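Local coordinates for uncharacterized protein ATU1752 (Agrobacterium tumefaciens, PDB 3FHM) that is of unknown function but binds AMP and NADH through a pair of CBS domains, consistent with a nucleotide-sensing role, at residues T39-G51 with A88-T100. Residues are numbered along the deposited sequence; the frame is centred on the assembly and turned at random.
Sequences TVGPDVSIGEAAG and AASLQQSVSVAMT. With AMP (adenosine monophosphate), chain E.
Backbone bonds join Ser-45 and Ser-94 in a single beta bridge. Val-95 N donates to Val-44 O at 2.9 Å, nearly straight at 175°. In return Ile-46 N donates to Gln-93 O at 2.9 Å, almost in line with that C=O. One residue on, Gly-47 N meets Leu-91 O at 3.1 Å on a lone pair. Two N-H groups of the first turn of helix 46-56 are thus taken up by carbonyls of 88-100. Ser-45 sits at the N-cap of this helix, and its OG adds a weak bond to Leu-91 O.

Ser-94 OG and Ser-96 OG both donate to Pro-42 O, each at 2.7 Å. Ser-94 OG comes in the carbonyl plane, whereas Ser-96 OG is tilted 23° from it. A chi1 of 151° swings Ser-94 OG roughly away from its own N and beside its carbonyl carbon, where it can donate to Pro-42 O and also accept from Ser-96 N, closing an ST turn.

The apolar part centres on Ile-46. Its CD1 reaches Ala-98 CB at 3.9 Å, and its CG2 meets Leu-91 CD2, the two side chains crossing at about a right angle. Val-95 CG2 touches Ala-49 CB at 4.2 Å, and both residues also pack on Phe-74 of strand 70-75. Leu-79 and Ala-82 of helix 76-86 cover Ile-46.

Residues 88-100 lie in the loop that follows helix 76-86 and runs toward helix 112-122. At their far end Thr-100 OG1 makes a weak bond to AMP O2'. This fits a tandem CBS pair, in which the chain folds back on the start of helix 46-56 before reaching the nucleotide site.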
# COMPACT_ATOMS: atom_id res chain seq x y z
N THR A 39 8.05 -15.18 -1.52
CA THR A 39 8.34 -15.41 -0.14
C THR A 39 9.81 -15.12 0.20
O THR A 39 10.71 -15.21 -0.64
CB THR A 39 8.04 -16.85 0.20
OG1 THR A 39 8.84 -17.69 -0.62
CG2 THR A 39 6.61 -17.17 -0.11
N VAL A 40 10.03 -14.74 1.47
CA VAL A 40 11.33 -14.76 2.17
C VAL A 40 11.32 -15.69 3.43
O VAL A 40 10.27 -15.88 4.04
CB VAL A 40 11.69 -13.30 2.57
CG1 VAL A 40 11.94 -12.43 1.28
CG2 VAL A 40 10.57 -12.66 3.51
N GLY A 41 12.48 -16.27 3.78
CA GLY A 41 12.70 -16.98 5.08
C GLY A 41 12.85 -16.04 6.30
O GLY A 41 13.04 -14.84 6.13
N PRO A 42 12.80 -16.57 7.54
CA PRO A 42 12.62 -15.71 8.73
C PRO A 42 13.87 -15.00 9.20
O PRO A 42 13.77 -14.09 10.05
CB PRO A 42 12.17 -16.68 9.85
CG PRO A 42 12.36 -18.09 9.31
CD PRO A 42 12.96 -18.00 7.90
N ASP A 43 15.03 -15.42 8.68
CA ASP A 43 16.32 -14.97 9.19
C ASP A 43 16.98 -13.91 8.32
O ASP A 43 17.91 -13.22 8.79
CB ASP A 43 17.19 -16.16 9.46
CG ASP A 43 16.65 -17.00 10.64
OD1 ASP A 43 15.66 -16.58 11.30
OD2 ASP A 43 17.23 -18.08 10.90
N VAL A 44 16.49 -13.78 7.08
CA VAL A 44 16.62 -12.57 6.28
C VAL A 44 16.40 -11.31 7.15
O VAL A 44 15.49 -11.25 8.01
CB VAL A 44 15.62 -12.63 5.03
CG1 VAL A 44 14.83 -11.32 4.76
CG2 VAL A 44 16.35 -13.09 3.77
N SER A 45 17.25 -10.31 6.95
CA SER A 45 17.05 -9.01 7.61
C SER A 45 16.02 -8.08 6.89
O SER A 45 15.70 -8.23 5.68
CB SER A 45 18.37 -8.26 7.80
OG SER A 45 18.73 -7.63 6.56
N ILE A 46 15.50 -7.13 7.68
CA ILE A 46 14.53 -6.13 7.24
C ILE A 46 14.99 -5.44 5.99
O ILE A 46 14.21 -5.28 5.02
CB ILE A 46 14.29 -5.07 8.34
CG1 ILE A 46 13.64 -5.74 9.57
CG2 ILE A 46 13.45 -3.97 7.84
CD1 ILE A 46 12.84 -4.80 10.45
N GLY A 47 16.27 -5.08 5.98
CA GLY A 47 16.86 -4.39 4.82
C GLY A 47 16.84 -5.19 3.53
O GLY A 47 16.75 -4.62 2.45
N GLU A 48 16.96 -6.52 3.66
CA GLU A 48 16.93 -7.41 2.52
C GLU A 48 15.50 -7.76 2.08
O GLU A 48 15.27 -7.96 0.89
CB GLU A 48 17.73 -8.70 2.79
CG GLU A 48 18.96 -8.48 3.67
CD GLU A 48 19.67 -9.78 4.07
OE1 GLU A 48 19.13 -10.52 4.91
OE2 GLU A 48 20.77 -10.06 3.58
N ALA A 49 14.57 -7.87 3.03
CA ALA A 49 13.15 -7.98 2.70
C ALA A 49 12.74 -6.79 1.85
O ALA A 49 12.10 -6.97 0.79
CB ALA A 49 12.37 -7.99 3.87
N ALA A 50 13.13 -5.59 2.24
CA ALA A 50 12.85 -4.44 1.41
C ALA A 50 13.44 -4.60 0.01
O ALA A 50 12.80 -4.22 -0.94
CB ALA A 50 13.34 -3.17 2.05
N GLY A 51 14.64 -5.14 -0.15
CA GLY A 51 15.25 -5.28 -1.47
C GLY A 51 14.44 -6.23 -2.33
O GLY A 51 14.31 -6.03 -3.54
N ALA A 88 18.16 3.55 11.63
CA ALA A 88 19.18 2.77 10.94
C ALA A 88 19.42 1.30 11.45
O ALA A 88 19.66 0.38 10.64
CB ALA A 88 20.45 3.58 10.96
N ALA A 89 19.33 1.10 12.77
CA ALA A 89 19.60 -0.21 13.39
C ALA A 89 18.59 -1.28 13.02
O ALA A 89 18.87 -2.48 13.13
CB ALA A 89 19.69 -0.08 14.92
N SER A 90 17.41 -0.85 12.60
CA SER A 90 16.33 -1.78 12.40
C SER A 90 16.49 -2.56 11.08
O SER A 90 15.94 -3.68 10.94
CB SER A 90 14.96 -1.08 12.53
OG SER A 90 14.83 -0.04 11.58
N LEU A 91 17.29 -2.01 10.14
CA LEU A 91 17.61 -2.70 8.89
C LEU A 91 18.40 -4.00 9.09
O LEU A 91 18.32 -4.92 8.27
CB LEU A 91 18.28 -1.73 7.93
CG LEU A 91 17.43 -0.45 7.82
CD1 LEU A 91 18.08 0.51 6.90
CD2 LEU A 91 15.95 -0.70 7.37
N GLN A 92 19.14 -4.07 10.21
CA GLN A 92 19.96 -5.21 10.63
C GLN A 92 19.15 -6.31 11.30
O GLN A 92 19.56 -7.47 11.31
CB GLN A 92 20.98 -4.80 11.69
CG GLN A 92 21.51 -3.38 11.59
CD GLN A 92 22.68 -3.31 10.62
OE1 GLN A 92 23.77 -2.77 10.96
NE2 GLN A 92 22.48 -3.90 9.41
N GLN A 93 18.04 -5.91 11.93
CA GLN A 93 17.15 -6.83 12.64
C GLN A 93 16.41 -7.79 11.71
O GLN A 93 16.13 -7.47 10.52
CB GLN A 93 16.15 -6.05 13.48
CG GLN A 93 16.77 -5.43 14.72
CD GLN A 93 15.79 -4.58 15.46
OE1 GLN A 93 15.91 -3.35 15.47
NE2 GLN A 93 14.80 -5.21 16.08
N SER A 94 16.11 -8.96 12.25
CA SER A 94 15.50 -10.02 11.47
C SER A 94 14.06 -9.67 11.15
O SER A 94 13.32 -9.12 11.99
CB SER A 94 15.63 -11.35 12.19
OG SER A 94 14.55 -12.19 11.85
N VAL A 95 13.66 -9.98 9.92
CA VAL A 95 12.27 -9.77 9.50
C VAL A 95 11.18 -10.27 10.50
O VAL A 95 10.05 -9.72 10.52
CB VAL A 95 12.03 -10.27 8.08
CG1 VAL A 95 11.76 -11.79 8.05
CG2 VAL A 95 10.86 -9.47 7.47
N SER A 96 11.54 -11.25 11.34
CA SER A 96 10.62 -11.87 12.34
C SER A 96 10.14 -10.93 13.45
O SER A 96 9.05 -11.14 14.00
CB SER A 96 11.30 -13.10 12.96
OG SER A 96 11.81 -13.95 11.95
N VAL A 97 10.92 -9.89 13.75
CA VAL A 97 10.56 -9.02 14.87
C VAL A 97 9.60 -7.91 14.44
O VAL A 97 9.02 -7.23 15.30
CB VAL A 97 11.77 -8.37 15.64
CG1 VAL A 97 12.77 -9.45 16.10
CG2 VAL A 97 12.41 -7.31 14.81
N ALA A 98 9.42 -7.74 13.13
CA ALA A 98 8.56 -6.67 12.67
C ALA A 98 7.27 -7.17 12.00
O ALA A 98 6.31 -6.40 11.83
CB ALA A 98 9.32 -5.74 11.74
N MET A 99 7.27 -8.46 11.62
CA MET A 99 6.25 -9.08 10.79
C MET A 99 5.02 -9.28 11.64
O MET A 99 5.12 -9.34 12.82
CB MET A 99 6.74 -10.44 10.31
CG MET A 99 6.84 -11.52 11.40
SD MET A 99 7.32 -13.12 10.69
CE MET A 99 7.18 -14.24 12.11
N THR A 100 3.87 -9.38 11.00
CA THR A 100 2.60 -9.70 11.64
C THR A 100 2.40 -11.21 11.62
O THR A 100 2.36 -11.81 10.51
CB THR A 100 1.46 -8.90 10.94
OG1 THR A 100 1.43 -7.61 11.56
CG2 THR A 100 0.08 -9.53 11.10
P AMP E . -0.72 -3.52 4.20
O1P AMP E . -0.95 -4.96 3.92
O2P AMP E . 0.61 -2.97 3.84
O3P AMP E . -1.95 -2.69 3.84
O5' AMP E . -0.56 -3.77 5.78
C5' AMP E . -0.49 -2.81 6.86
C4' AMP E . -0.41 -3.67 8.13
O4' AMP E . -1.34 -4.74 8.05
C3' AMP E . 0.93 -4.38 8.27
O3' AMP E . 1.36 -4.58 9.61
C2' AMP E . 0.68 -5.74 7.77
O2' AMP E . 1.53 -6.61 8.47
C1' AMP E . -0.71 -5.98 8.20
N9 AMP E . -1.23 -7.07 7.35
C8 AMP E . -1.08 -7.31 6.01
N7 AMP E . -1.67 -8.48 5.58
C5 AMP E . -2.22 -8.97 6.67
C6 AMP E . -3.01 -10.16 6.93
N6 AMP E . -3.31 -11.03 5.94
N1 AMP E . -3.41 -10.34 8.21
C2 AMP E . -3.10 -9.48 9.23
N3 AMP E . -2.38 -8.37 9.08
C4 AMP E . -1.93 -8.08 7.82